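Local atomic coordinates of macro domain-containing protein (Thermosipho africanus, PDB entry 7OMU), a protein that joins a DarT-family domain and a macro domain in a single chain, the macro domain carrying adenosine-5-diphosphoribose in this structure. Residues Y28-N34 / C56-Y60; K118-I124 / I136-I142; N226-G232 / I381-L387. The protein carries 1 engineered substitution. One frame throughout, in Å; residues are numbered along the deposited sequence.

How the contacts relate
The three contacts follow one another along the chain, each closed before the next begins. Contacts 1 and 2 both belong to the DarT-family half, where their centres lie 26 Å apart and their nearest atoms about 13 Å; one packs a loop at the end of an outermost strand of a mixed sheet, the other closes a hairpin in a separate antiparallel sheet. Contact 3 belongs to the macro domain and is the contact that reaches adenosine-5-diphosphoribose, through Gly232 and Tyr386. Its centre is 32 Å from that of contact 1 and 45 Å from that of contact 2, with contacts 2 and 3 on opposite sides of the chain's centre.

Contact 1: Y28-N34 / C56-Y60; sequences YITHIDN and CKKVY
Lys58 NZ is gripped from two quarters: it donates a hydrogen bond to Tyr28 OH at 3.0 Å, and it is also hydrogen-bonded to His46 NE2. Its chain bends at chi2, chi3 and chi4 along the way, NZ ending at the tyrosine hydroxyl. With CG anti to the backbone N (chi1 179°), the Tyr28 ring extends until its OH reaches NZ, the two side chains crossing at about a right angle. Asn34 crosses the same lysine, its ND2 lying 3.7 Å from Lys58 CB. That amide is held in turn by Thr30, since ND2 donates to Thr30 OG1 within the amide plane and almost straight, at 174°. Its other end, OD1, faces the loop backbone 3.5 Å from Lys57 N.

This is a worked case of a loop packed at the end of an outermost strand, here strand 25-31 in a four-stranded mixed sheet of the DarT-family domain. Residues 56-60, which make an inverse gamma turn about Lys57, bring their backbone nearest His31 and Asn34. His31 contributes CB, 4.0 Å from Lys57 O, while Val59 CG2 sits at the rim of its imidazole. The ring's rotation is fixed by Asp33 N, which donates to His31 ND1 in the ring plane at 3.2 Å. Reaching back along the strand, Tyr60, which also touches Met93 of helix 92-99, brings OH to 3.8 Å from Ile29 O.

Contact 2: K118-I124 / I136-I142; sequences KRDDILI and IYRKSEI
Ile124 and Tyr137 exchange a pair of backbone hydrogen bonds, Ile124 N to Tyr137 O at 2.8 Å and Tyr137 N to Ile124 O at 2.9 Å. Both are nearly straight at the hydrogen, which marks an antiparallel hydrogen-bonded pair. Leu123 branches to the face opposite Ile124: its CB meets Ile136 CG2 at 3.6 Å, and its CD2 lies 3.7 Å from Arg138 CB, the two side chains pointing the same way. On the Ile124 side, CG2 meets Ile142 CD1 at 4.1 Å with the chains crossing near a right angle.

Lys139 reaches across to the start of the other segment. Its CD lies against Arg119 O, and the bend at chi3 (77°) beyond it carries NZ to Lys118 O in a weak hydrogen bond of 3.4 Å. Asp120 turns its carboxylate away, leaving OD2 5.5 Å from Lys139 NZ, so any attraction is probably modest.

Within each segment a salt bridge forms. Arg119 clasps Asp121 side-on, NE and NH2 each meeting the syn lone pair of a different oxygen. Glu141 lies in the guanidinium plane of Arg138, while NE meets OE1 at 2.8 Å from above the carboxylate plane. Ile145 and Ile148 of helix 145-148 back Ile124. Leu123 bonds through its backbone to Leu172 of strand 170-174, leaving strand 136-138 outermost in the four-stranded antiparallel sheet; with strand 123-125 it forms a beta hairpin.

Contact 3: N226-G232 / I381-L387; sequences NLSLVEG and IPVQIYL. With APR (adenosine-5-diphosphoribose), chain C.
Val383 and Asn226 open a run of five backbone hydrogen bonds between segments 226-232 and 381-387, along parallel strands 227-231 and 383-386, whose directions are 37° apart. Donors alternate in the usual parallel manner: Val383 N to Asn226 O (2.9 Å), Ser228 N to Val383 O, Ile385 N to Ser228 O, Val230 N to Ile385 O, and Leu387 N to Val230 O (3.0 Å). Between them run CA-H...O contacts, among them Leu229 CA to Ile385 O.

Apolar contacts join the side chains on the face bearing Leu227, Val383, Leu229 and Ile385. Leu227 rests its CD1 on Val383 CG1. The same methyl, Leu227 CD1, lies 4.0 Å from Ile385 CD1. Leu229 and Ile385 lie alongside one another, Leu229 CD2 3.9 Å from Ile385 CB, and Leu387 CD2 comes up to Leu229 CB.

On the face bearing Ser228, Gln384, Val230 and Tyr386, the aromatic ring takes part in the main contacts. Val230 CB stands 3.8 Å from the ring centroid, a CH-pi contact over one face, while its CG2 packs against Gln384 CB. The extended Gln384 accepts a hydrogen bond at OE1 from Tyr386 OH (2.9 Å), which ties down the far end of the phenol. Gly232 O lies at the edge of the same ring.

Ligand contacts come from the carboxyl ends of both strands, as expected of a macro domain: Gly232 O is 3.3 Å from N1 of adenosine-5-diphosphoribose, and Tyr386 CB approaches its C2 at 3.7 Å.

Around the pair, Leu229 bonds through its backbone to Ile221 of strand 219-222, an outermost strand of the seven-stranded mixed sheet, and Gln384 to Leu351 at strand 351-354, while Trp365, Met372 and Cys373 of helix 365-376 press on Ile385.

Contact 1: Y28-N34 / C56-Y60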
loop_
_atom_site.group_PDB
_atom_site.type_symbol
_atom_site.label_atom_id
_atom_site.label_comp_id
_atom_site.label_asym_id
_atom_site.label_seq_id
_atom_site.Cartn_x
_atom_site.Cartn_y
_atom_site.Cartn_z
ATOM N N TYR A 28 2.096 16.484 1.902
ATOM C CA TYR A 28 3.575 16.621 1.881
ATOM C C TYR A 28 4.161 15.612 2.870
ATOM O O TYR A 28 3.853 15.703 4.075
ATOM C CB TYR A 28 3.980 18.054 2.221
ATOM C CG TYR A 28 5.466 18.301 2.254
ATOM C CD1 TYR A 28 6.194 18.481 1.089
ATOM C CD2 TYR A 28 6.149 18.369 3.457
ATOM C CE1 TYR A 28 7.561 18.734 1.123
ATOM C CE2 TYR A 28 7.514 18.605 3.507
ATOM C CZ TYR A 28 8.225 18.791 2.337
ATOM O OH TYR A 28 9.569 19.026 2.409
ATOM N N ILE A 29 4.948 14.660 2.361
ATOM C CA ILE A 29 5.680 13.639 3.169
ATOM C C ILE A 29 6.937 14.298 3.735
ATOM O O ILE A 29 7.631 14.978 2.956
ATOM C CB ILE A 29 6.037 12.413 2.310
ATOM C CG1 ILE A 29 4.791 11.753 1.718
ATOM C CG2 ILE A 29 6.869 11.419 3.105
ATOM C CD1 ILE A 29 5.091 10.854 0.545
ATOM N N THR A 30 7.228 14.086 5.019
ATOM C CA THR A 30 8.448 14.609 5.692
ATOM C C THR A 30 8.798 13.772 6.927
ATOM O O THR A 30 7.933 13.020 7.413
ATOM C CB THR A 30 8.271 16.080 6.086
ATOM O OG1 THR A 30 9.568 16.619 6.352
ATOM C CG2 THR A 30 7.361 16.269 7.280
ATOM N N HIS A 31 10.026 13.924 7.423
ATOM C CA HIS A 31 10.472 13.370 8.725
ATOM C C HIS A 31 9.709 14.109 9.826
ATOM O O HIS A 31 9.501 15.325 9.691
ATOM C CB HIS A 31 11.995 13.480 8.880
ATOM C CG HIS A 31 12.560 12.561 9.911
ATOM N ND1 HIS A 31 12.295 12.707 11.259
ATOM C CD2 HIS A 31 13.379 11.493 9.798
ATOM C CE1 HIS A 31 12.923 11.766 11.933
ATOM N NE2 HIS A 31 13.599 11.008 11.061
ATOM N N ILE A 32 9.293 13.395 10.869
ATOM C CA ILE A 32 8.410 13.950 11.935
ATOM C C ILE A 32 9.193 14.975 12.769
ATOM O O ILE A 32 8.546 15.793 13.448
ATOM C CB ILE A 32 7.792 12.826 12.787
ATOM C CG1 ILE A 32 6.708 13.376 13.715
ATOM C CG2 ILE A 32 8.862 12.061 13.547
ATOM C CD1 ILE A 32 5.857 12.319 14.374
ATOM N N ASP A 33 10.530 14.950 12.706
ATOM C CA ASP A 33 11.417 15.939 13.377
ATOM C C ASP A 33 11.199 17.334 12.772
ATOM O O ASP A 33 11.404 18.326 13.500
ATOM C CB ASP A 33 12.887 15.516 13.291
ATOM C CG ASP A 33 13.249 14.291 14.124
ATOM O OD1 ASP A 33 12.435 13.890 14.996
ATOM O OD2 ASP A 33 14.351 13.740 13.895
ATOM N N ASN A 34 10.774 17.410 11.505
ATOM C CA ASN A 34 10.640 18.681 10.742
ATOM C C ASN A 34 9.284 19.357 10.992
ATOM O O ASN A 34 9.125 20.501 10.533
ATOM C CB ASN A 34 10.799 18.462 9.237
ATOM C CG ASN A 34 12.170 17.954 8.850
ATOM O OD1 ASN A 34 13.159 18.243 9.524
ATOM N ND2 ASN A 34 12.241 17.208 7.757
ATOM N N CYS A 56 17.040 21.480 7.724
ATOM C CA CYS A 56 15.848 20.580 7.637
ATOM C C CYS A 56 16.337 19.132 7.460
ATOM O O CYS A 56 16.554 18.724 6.296
ATOM C CB CYS A 56 14.910 20.986 6.497
ATOM S SG CYS A 56 13.373 21.788 7.036
ATOM N N LYS A 57 16.523 18.410 8.575
ATOM C CA LYS A 57 17.185 17.077 8.667
ATOM C C LYS A 57 16.229 15.971 8.192
ATOM O O LYS A 57 15.567 15.363 9.050
ATOM C CB LYS A 57 17.633 16.821 10.113
ATOM C CG LYS A 57 18.844 17.611 10.602
ATOM C CD LYS A 57 20.183 17.128 10.062
ATOM C CE LYS A 57 20.600 15.763 10.575
ATOM N NZ LYS A 57 20.236 14.676 9.634
ATOM N N LYS A 58 16.184 15.731 6.875
ATOM C CA LYS A 58 15.208 14.836 6.191
ATOM C C LYS A 58 15.960 13.687 5.504
ATOM O O LYS A 58 17.207 13.740 5.461
ATOM C CB LYS A 58 14.343 15.642 5.209
ATOM C CG LYS A 58 15.043 16.210 3.974
ATOM C CD LYS A 58 14.680 17.659 3.562
ATOM C CE LYS A 58 13.283 18.154 3.903
ATOM N NZ LYS A 58 12.264 17.743 2.906
ATOM N N VAL A 59 15.220 12.680 5.015
ATOM C CA VAL A 59 15.757 11.449 4.353
ATOM C C VAL A 59 15.118 11.322 2.964
ATOM O O VAL A 59 13.989 10.820 2.872
ATOM C CB VAL A 59 15.529 10.180 5.205
ATOM C CG1 VAL A 59 15.939 8.903 4.476
ATOM C CG2 VAL A 59 16.239 10.266 6.553
ATOM N N TYR A 60 15.824 11.809 1.940
ATOM C CA TYR A 60 15.616 11.516 0.497
ATOM C C TYR A 60 16.972 11.112 -0.093
ATOM O O TYR A 60 17.901 11.939 -0.021
ATOM C CB TYR A 60 15.075 12.737 -0.256
ATOM C CG TYR A 60 13.583 12.947 -0.188
ATOM C CD1 TYR A 60 12.700 11.958 -0.592
ATOM C CD2 TYR A 60 13.050 14.153 0.243
ATOM C CE1 TYR A 60 11.327 12.145 -0.533
ATOM C CE2 TYR A 60 11.680 14.361 0.300
ATOM C CZ TYR A 60 10.813 13.352 -0.087
ATOM O OH TYR A 60 9.462 13.552 -0.025
#

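Contact 2: K118-I124 / I136-I142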
loop_
_atom_site.group_PDB
_atom_site.type_symbol
_atom_site.label_atom_id
_atom_site.label_comp_id
_atom_site.label_asym_id
_atom_site.label_seq_id
_atom_site.Cartn_x
_atom_site.Cartn_y
_atom_site.Cartn_z
ATOM N N LYS A 118 -6.392 27.277 -5.695
ATOM C CA LYS A 118 -6.971 28.568 -6.165
ATOM C C LYS A 118 -5.849 29.493 -6.647
ATOM O O LYS A 118 -6.111 30.272 -7.583
ATOM C CB LYS A 118 -7.790 29.260 -5.068
ATOM C CG LYS A 118 -9.156 28.647 -4.780
ATOM C CD LYS A 118 -10.031 29.514 -3.893
ATOM C CE LYS A 118 -11.316 28.833 -3.474
ATOM N NZ LYS A 118 -12.159 29.728 -2.648
ATOM N N ARG A 119 -4.660 29.419 -6.034
ATOM C CA ARG A 119 -3.453 30.172 -6.472
ATOM C C ARG A 119 -3.271 29.957 -7.979
ATOM O O ARG A 119 -3.596 28.855 -8.456
ATOM C CB ARG A 119 -2.212 29.750 -5.676
ATOM C CG ARG A 119 -2.113 30.397 -4.304
ATOM C CD ARG A 119 -0.952 29.918 -3.448
ATOM N NE ARG A 119 0.354 30.292 -3.970
ATOM C CZ ARG A 119 1.486 30.332 -3.263
ATOM N NH1 ARG A 119 1.498 30.022 -1.974
ATOM N NH2 ARG A 119 2.612 30.688 -3.859
ATOM N N ASP A 120 -2.803 30.987 -8.692
ATOM C CA ASP A 120 -2.694 31.007 -10.178
ATOM C C ASP A 120 -1.215 31.006 -10.595
ATOM O O ASP A 120 -0.949 31.243 -11.788
ATOM C CB ASP A 120 -3.464 32.194 -10.776
ATOM C CG ASP A 120 -3.020 33.555 -10.273
ATOM O OD1 ASP A 120 -2.468 33.620 -9.155
ATOM O OD2 ASP A 120 -3.234 34.545 -11.003
ATOM N N ASP A 121 -0.291 30.735 -9.662
ATOM C CA ASP A 121 1.171 30.641 -9.930
ATOM C C ASP A 121 1.659 29.213 -9.648
ATOM O O ASP A 121 2.889 29.001 -9.628
ATOM C CB ASP A 121 1.952 31.670 -9.105
ATOM C CG ASP A 121 1.971 31.392 -7.610
ATOM O OD1 ASP A 121 0.931 30.942 -7.079
ATOM O OD2 ASP A 121 3.029 31.619 -6.988
ATOM N N ILE A 122 0.730 28.276 -9.440
ATOM C CA ILE A 122 1.024 26.843 -9.148
ATOM C C ILE A 122 1.116 26.081 -10.466
ATOM O O ILE A 122 0.667 26.610 -11.500
ATOM C CB ILE A 122 -0.044 26.208 -8.238
ATOM C CG1 ILE A 122 -1.406 26.117 -8.935
ATOM C CG2 ILE A 122 -0.110 26.940 -6.910
ATOM C CD1 ILE A 122 -2.373 25.166 -8.274
ATOM N N LEU A 123 1.647 24.861 -10.390
ATOM C CA LEU A 123 1.725 23.888 -11.507
ATOM C C LEU A 123 1.135 22.557 -11.033
ATOM O O LEU A 123 1.138 22.304 -9.812
ATOM C CB LEU A 123 3.185 23.729 -11.934
ATOM C CG LEU A 123 3.936 25.025 -12.225
ATOM C CD1 LEU A 123 5.421 24.762 -12.381
ATOM C CD2 LEU A 123 3.394 25.709 -13.463
ATOM N N ILE A 124 0.640 21.760 -11.981
ATOM C CA ILE A 124 0.010 20.434 -11.735
ATOM C C ILE A 124 0.633 19.430 -12.706
ATOM O O ILE A 124 0.590 19.672 -13.930
ATOM C CB ILE A 124 -1.521 20.539 -11.861
ATOM C CG1 ILE A 124 -2.087 21.412 -10.737
ATOM C CG2 ILE A 124 -2.167 19.163 -11.889
ATOM C CD1 ILE A 124 -3.561 21.710 -10.852
ATOM N N ILE A 136 4.110 18.535 -16.849
ATOM C CA ILE A 136 3.720 19.624 -15.905
ATOM C C ILE A 136 2.961 20.689 -16.697
ATOM O O ILE A 136 3.500 21.155 -17.717
ATOM C CB ILE A 136 4.950 20.222 -15.199
ATOM C CG1 ILE A 136 5.754 19.156 -14.458
ATOM C CG2 ILE A 136 4.538 21.352 -14.278
ATOM C CD1 ILE A 136 6.898 18.602 -15.250
ATOM N N TYR A 137 1.754 21.036 -16.249
ATOM C CA TYR A 137 0.902 22.101 -16.829
ATOM C C TYR A 137 0.718 23.196 -15.779
ATOM O O TYR A 137 0.675 22.866 -14.585
ATOM C CB TYR A 137 -0.463 21.551 -17.251
ATOM C CG TYR A 137 -0.448 20.334 -18.145
ATOM C CD1 TYR A 137 -0.219 20.448 -19.511
ATOM C CD2 TYR A 137 -0.696 19.067 -17.635
ATOM C CE1 TYR A 137 -0.219 19.336 -20.339
ATOM C CE2 TYR A 137 -0.703 17.946 -18.451
ATOM C CZ TYR A 137 -0.463 18.081 -19.807
ATOM O OH TYR A 137 -0.456 16.983 -20.616
ATOM N N ARG A 138 0.620 24.453 -16.212
ATOM C CA ARG A 138 0.188 25.589 -15.354
ATOM C C ARG A 138 -1.342 25.592 -15.315
ATOM O O ARG A 138 -1.954 24.965 -16.193
ATOM C CB ARG A 138 0.790 26.924 -15.814
ATOM C CG ARG A 138 0.599 27.279 -17.282
ATOM C CD ARG A 138 1.704 28.188 -17.796
ATOM N NE ARG A 138 2.187 27.837 -19.126
ATOM C CZ ARG A 138 3.309 28.292 -19.683
ATOM N NH1 ARG A 138 4.098 29.132 -19.031
ATOM N NH2 ARG A 138 3.646 27.901 -20.901
ATOM N N LYS A 139 -1.926 26.255 -14.316
ATOM C CA LYS A 139 -3.378 26.169 -13.993
ATOM C C LYS A 139 -4.196 26.434 -15.265
ATOM O O LYS A 139 -5.058 25.584 -15.584
ATOM C CB LYS A 139 -3.752 27.134 -12.863
ATOM C CG LYS A 139 -4.831 26.616 -11.915
ATOM C CD LYS A 139 -5.374 27.671 -10.970
ATOM C CE LYS A 139 -6.358 28.617 -11.629
ATOM N NZ LYS A 139 -6.357 29.958 -10.994
ATOM N N SER A 140 -3.898 27.529 -15.981
ATOM C CA SER A 140 -4.633 28.016 -17.184
ATOM C C SER A 140 -4.785 26.906 -18.237
ATOM O O SER A 140 -5.895 26.781 -18.788
ATOM C CB SER A 140 -3.973 29.247 -17.774
ATOM O OG SER A 140 -2.755 28.920 -18.426
ATOM N N GLU A 141 -3.725 26.126 -18.493
ATOM C CA GLU A 141 -3.635 25.181 -19.641
ATOM C C GLU A 141 -3.830 23.726 -19.186
ATOM O O GLU A 141 -3.540 22.834 -20.007
ATOM C CB GLU A 141 -2.303 25.370 -20.377
ATOM C CG GLU A 141 -1.101 24.775 -19.667
ATOM C CD GLU A 141 0.250 25.126 -20.265
ATOM O OE1 GLU A 141 0.443 26.295 -20.650
ATOM O OE2 GLU A 141 1.117 24.233 -20.313
ATOM N N ILE A 142 -4.325 23.486 -17.965
ATOM C CA ILE A 142 -4.569 22.106 -17.436
ATOM C C ILE A 142 -5.830 21.536 -18.095
ATOM O O ILE A 142 -6.813 22.291 -18.242
ATOM C CB ILE A 142 -4.675 22.064 -15.895
ATOM C CG1 ILE A 142 -4.609 20.625 -15.369
ATOM C CG2 ILE A 142 -5.934 22.761 -15.396
ATOM C CD1 ILE A 142 -3.345 19.872 -15.727
#

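Contact 3: N226-G232 / I381-L387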
loop_
_atom_site.group_PDB
_atom_site.type_symbol
_atom_site.label_atom_id
_atom_site.label_comp_id
_atom_site.label_asym_id
_atom_site.label_seq_id
_atom_site.Cartn_x
_atom_site.Cartn_y
_atom_site.Cartn_z
ATOM N N ASN A 226 0.981 -16.380 16.832
ATOM C CA ASN A 226 1.320 -16.487 15.388
ATOM C C ASN A 226 0.150 -16.047 14.508
ATOM O O ASN A 226 0.411 -15.375 13.492
ATOM C CB ASN A 226 1.718 -17.914 15.025
ATOM C CG ASN A 226 3.013 -18.319 15.689
ATOM O OD1 ASN A 226 3.724 -17.471 16.221
ATOM N ND2 ASN A 226 3.330 -19.604 15.651
ATOM N N LEU A 227 -1.074 -16.445 14.863
ATOM C CA LEU A 227 -2.297 -16.186 14.058
ATOM C C LEU A 227 -2.881 -14.825 14.446
ATOM O O LEU A 227 -2.963 -14.538 15.654
ATOM C CB LEU A 227 -3.313 -17.307 14.300
ATOM C CG LEU A 227 -4.465 -17.378 13.301
ATOM C CD1 LEU A 227 -3.943 -17.620 11.893
ATOM C CD2 LEU A 227 -5.456 -18.459 13.700
ATOM N N SER A 228 -3.245 -14.017 13.448
ATOM C CA SER A 228 -4.022 -12.766 13.632
ATOM C C SER A 228 -4.913 -12.524 12.409
ATOM O O SER A 228 -4.558 -12.971 11.299
ATOM C CB SER A 228 -3.130 -11.584 13.948
ATOM O OG SER A 228 -2.198 -11.343 12.909
ATOM N N LEU A 229 -6.066 -11.898 12.645
ATOM C CA LEU A 229 -7.019 -11.444 11.608
ATOM C C LEU A 229 -6.653 -10.011 11.237
ATOM O O LEU A 229 -6.285 -9.252 12.146
ATOM C CB LEU A 229 -8.437 -11.514 12.170
ATOM C CG LEU A 229 -8.837 -12.851 12.787
ATOM C CD1 LEU A 229 -10.262 -12.774 13.303
ATOM C CD2 LEU A 229 -8.690 -13.993 11.789
ATOM N N VAL A 230 -6.749 -9.656 9.958
ATOM C CA VAL A 230 -6.252 -8.351 9.442
ATOM C C VAL A 230 -7.272 -7.777 8.454
ATOM O O VAL A 230 -7.547 -8.451 7.440
ATOM C CB VAL A 230 -4.868 -8.529 8.793
ATOM C CG1 VAL A 230 -4.304 -7.208 8.304
ATOM C CG2 VAL A 230 -3.877 -9.222 9.721
ATOM N N GLU A 231 -7.828 -6.601 8.759
ATOM C CA GLU A 231 -8.435 -5.692 7.755
ATOM C C GLU A 231 -7.284 -4.939 7.082
ATOM O O GLU A 231 -6.612 -4.161 7.777
ATOM C CB GLU A 231 -9.402 -4.694 8.393
ATOM C CG GLU A 231 -10.751 -5.268 8.780
ATOM C CD GLU A 231 -11.664 -4.286 9.510
ATOM O OE1 GLU A 231 -11.536 -3.066 9.274
ATOM O OE2 GLU A 231 -12.504 -4.736 10.326
ATOM N N GLY A 232 -7.042 -5.176 5.794
ATOM C CA GLY A 232 -5.973 -4.487 5.050
ATOM C C GLY A 232 -5.720 -5.093 3.681
ATOM O O GLY A 232 -6.573 -5.875 3.205
ATOM N N ILE A 381 4.633 -20.520 12.528
ATOM C CA ILE A 381 5.165 -19.327 11.801
ATOM C C ILE A 381 4.115 -18.220 11.866
ATOM O O ILE A 381 2.944 -18.503 12.110
ATOM C CB ILE A 381 5.509 -19.683 10.342
ATOM C CG1 ILE A 381 4.338 -20.365 9.624
ATOM C CG2 ILE A 381 6.773 -20.523 10.280
ATOM C CD1 ILE A 381 4.468 -20.391 8.120
ATOM N N PRO A 382 4.487 -16.939 11.642
ATOM C CA PRO A 382 3.504 -15.861 11.545
ATOM C C PRO A 382 2.466 -16.159 10.453
ATOM O O PRO A 382 2.855 -16.571 9.378
ATOM C CB PRO A 382 4.335 -14.624 11.182
ATOM C CG PRO A 382 5.732 -14.957 11.658
ATOM C CD PRO A 382 5.864 -16.454 11.480
ATOM N N VAL A 383 1.182 -15.979 10.765
ATOM C CA VAL A 383 0.049 -16.226 9.827
ATOM C C VAL A 383 -0.950 -15.077 9.961
ATOM O O VAL A 383 -1.386 -14.794 11.094
ATOM C CB VAL A 383 -0.632 -17.576 10.101
ATOM C CG1 VAL A 383 -1.861 -17.763 9.228
ATOM C CG2 VAL A 383 0.329 -18.738 9.923
ATOM N N GLN A 384 -1.305 -14.456 8.836
ATOM C CA GLN A 384 -2.332 -13.388 8.770
ATOM C C GLN A 384 -3.492 -13.872 7.893
ATOM O O GLN A 384 -3.295 -14.032 6.679
ATOM C CB GLN A 384 -1.711 -12.101 8.232
ATOM C CG GLN A 384 -0.612 -11.556 9.124
ATOM C CD GLN A 384 -0.100 -10.219 8.656
ATOM O OE1 GLN A 384 -0.182 -9.877 7.479
ATOM N NE2 GLN A 384 0.446 -9.454 9.587
ATOM N N ILE A 385 -4.647 -14.129 8.505
ATOM C CA ILE A 385 -5.924 -14.349 7.774
ATOM C C ILE A 385 -6.496 -12.964 7.477
ATOM O O ILE A 385 -6.762 -12.208 8.437
ATOM C CB ILE A 385 -6.896 -15.233 8.576
ATOM C CG1 ILE A 385 -6.317 -16.631 8.803
ATOM C CG2 ILE A 385 -8.248 -15.292 7.889
ATOM C CD1 ILE A 385 -7.199 -17.536 9.633
ATOM N N TYR A 386 -6.641 -12.635 6.193
ATOM C CA TYR A 386 -7.095 -11.303 5.723
ATOM C C TYR A 386 -8.607 -11.347 5.531
ATOM O O TYR A 386 -9.082 -12.021 4.588
ATOM C CB TYR A 386 -6.316 -10.880 4.478
ATOM C CG TYR A 386 -5.064 -10.119 4.821
ATOM C CD1 TYR A 386 -3.886 -10.777 5.145
ATOM C CD2 TYR A 386 -5.078 -8.738 4.887
ATOM C CE1 TYR A 386 -2.744 -10.078 5.495
ATOM C CE2 TYR A 386 -3.942 -8.022 5.225
ATOM C CZ TYR A 386 -2.773 -8.695 5.537
ATOM O OH TYR A 386 -1.667 -7.978 5.882
ATOM N N LEU A 387 -9.321 -10.645 6.415
ATOM C CA LEU A 387 -10.805 -10.581 6.437
ATOM C C LEU A 387 -11.308 -10.005 5.118
ATOM O O LEU A 387 -10.673 -9.126 4.532
ATOM C CB LEU A 387 -11.274 -9.716 7.612
ATOM C CG LEU A 387 -10.900 -10.213 9.008
ATOM C CD1 LEU A 387 -11.389 -9.242 10.073
ATOM C CD2 LEU A 387 -11.444 -11.612 9.264
HETATM N N1 APR C . -6.314 -8.056 0.737
HETATM C C2 APR C . -7.100 -8.848 1.480
HETATM N N3 APR C . -8.251 -9.437 1.158
HETATM C C4 APR C . -8.595 -9.140 -0.107
HETATM C C5 APR C . -7.897 -8.342 -0.990
HETATM C C6 APR C . -6.691 -7.774 -0.533
HETATM N N6 APR C . -5.915 -6.984 -1.271
HETATM N N7 APR C . -8.568 -8.272 -2.206
HETATM C C8 APR C . -9.638 -9.015 -2.040
HETATM N N9 APR C . -9.709 -9.566 -0.778
HETATM C "C1'" APR C . -10.750 -10.442 -0.233
HETATM C "C2'" APR C . -12.139 -10.199 -0.817
HETATM O "O2'" APR C . -12.866 -9.279 -0.031
HETATM C "C3'" APR C . -12.776 -11.596 -0.822
HETATM O "O3'" APR C . -13.782 -11.699 0.177
HETATM O "O4'" APR C . -10.412 -11.769 -0.553
HETATM C "C4'" APR C . -11.616 -12.574 -0.563
HETATM C "C5'" APR C . -11.460 -13.702 -1.560
HETATM O "O5'" APR C . -11.202 -13.168 -2.894
HETATM P PA APR C . -11.799 -13.867 -4.221
HETATM O O1A APR C . -10.831 -13.696 -5.346
HETATM O O2A APR C . -13.200 -13.398 -4.444
HETATM O O3A APR C . -11.825 -15.423 -3.813
HETATM P PB APR C . -12.896 -16.615 -3.953
HETATM O O1B APR C . -14.164 -16.185 -3.292
HETATM O O2B APR C . -12.265 -17.886 -3.486
HETATM O O5D APR C . -13.113 -16.677 -5.547
HETATM C C5D APR C . -12.194 -17.442 -6.380
HETATM O O4D APR C . -12.319 -15.860 -8.200
HETATM O O1D APR C . -10.205 -15.132 -7.641
HETATM C C1D APR C . -10.964 -15.706 -8.641
HETATM O O2D APR C . -9.784 -17.244 -10.198
HETATM C C2D APR C . -10.443 -17.118 -8.952
HETATM O O3D APR C . -12.364 -18.136 -10.087
HETATM C C3D APR C . -11.677 -18.013 -8.849
HETATM C C4D APR C . -12.532 -17.240 -7.839
#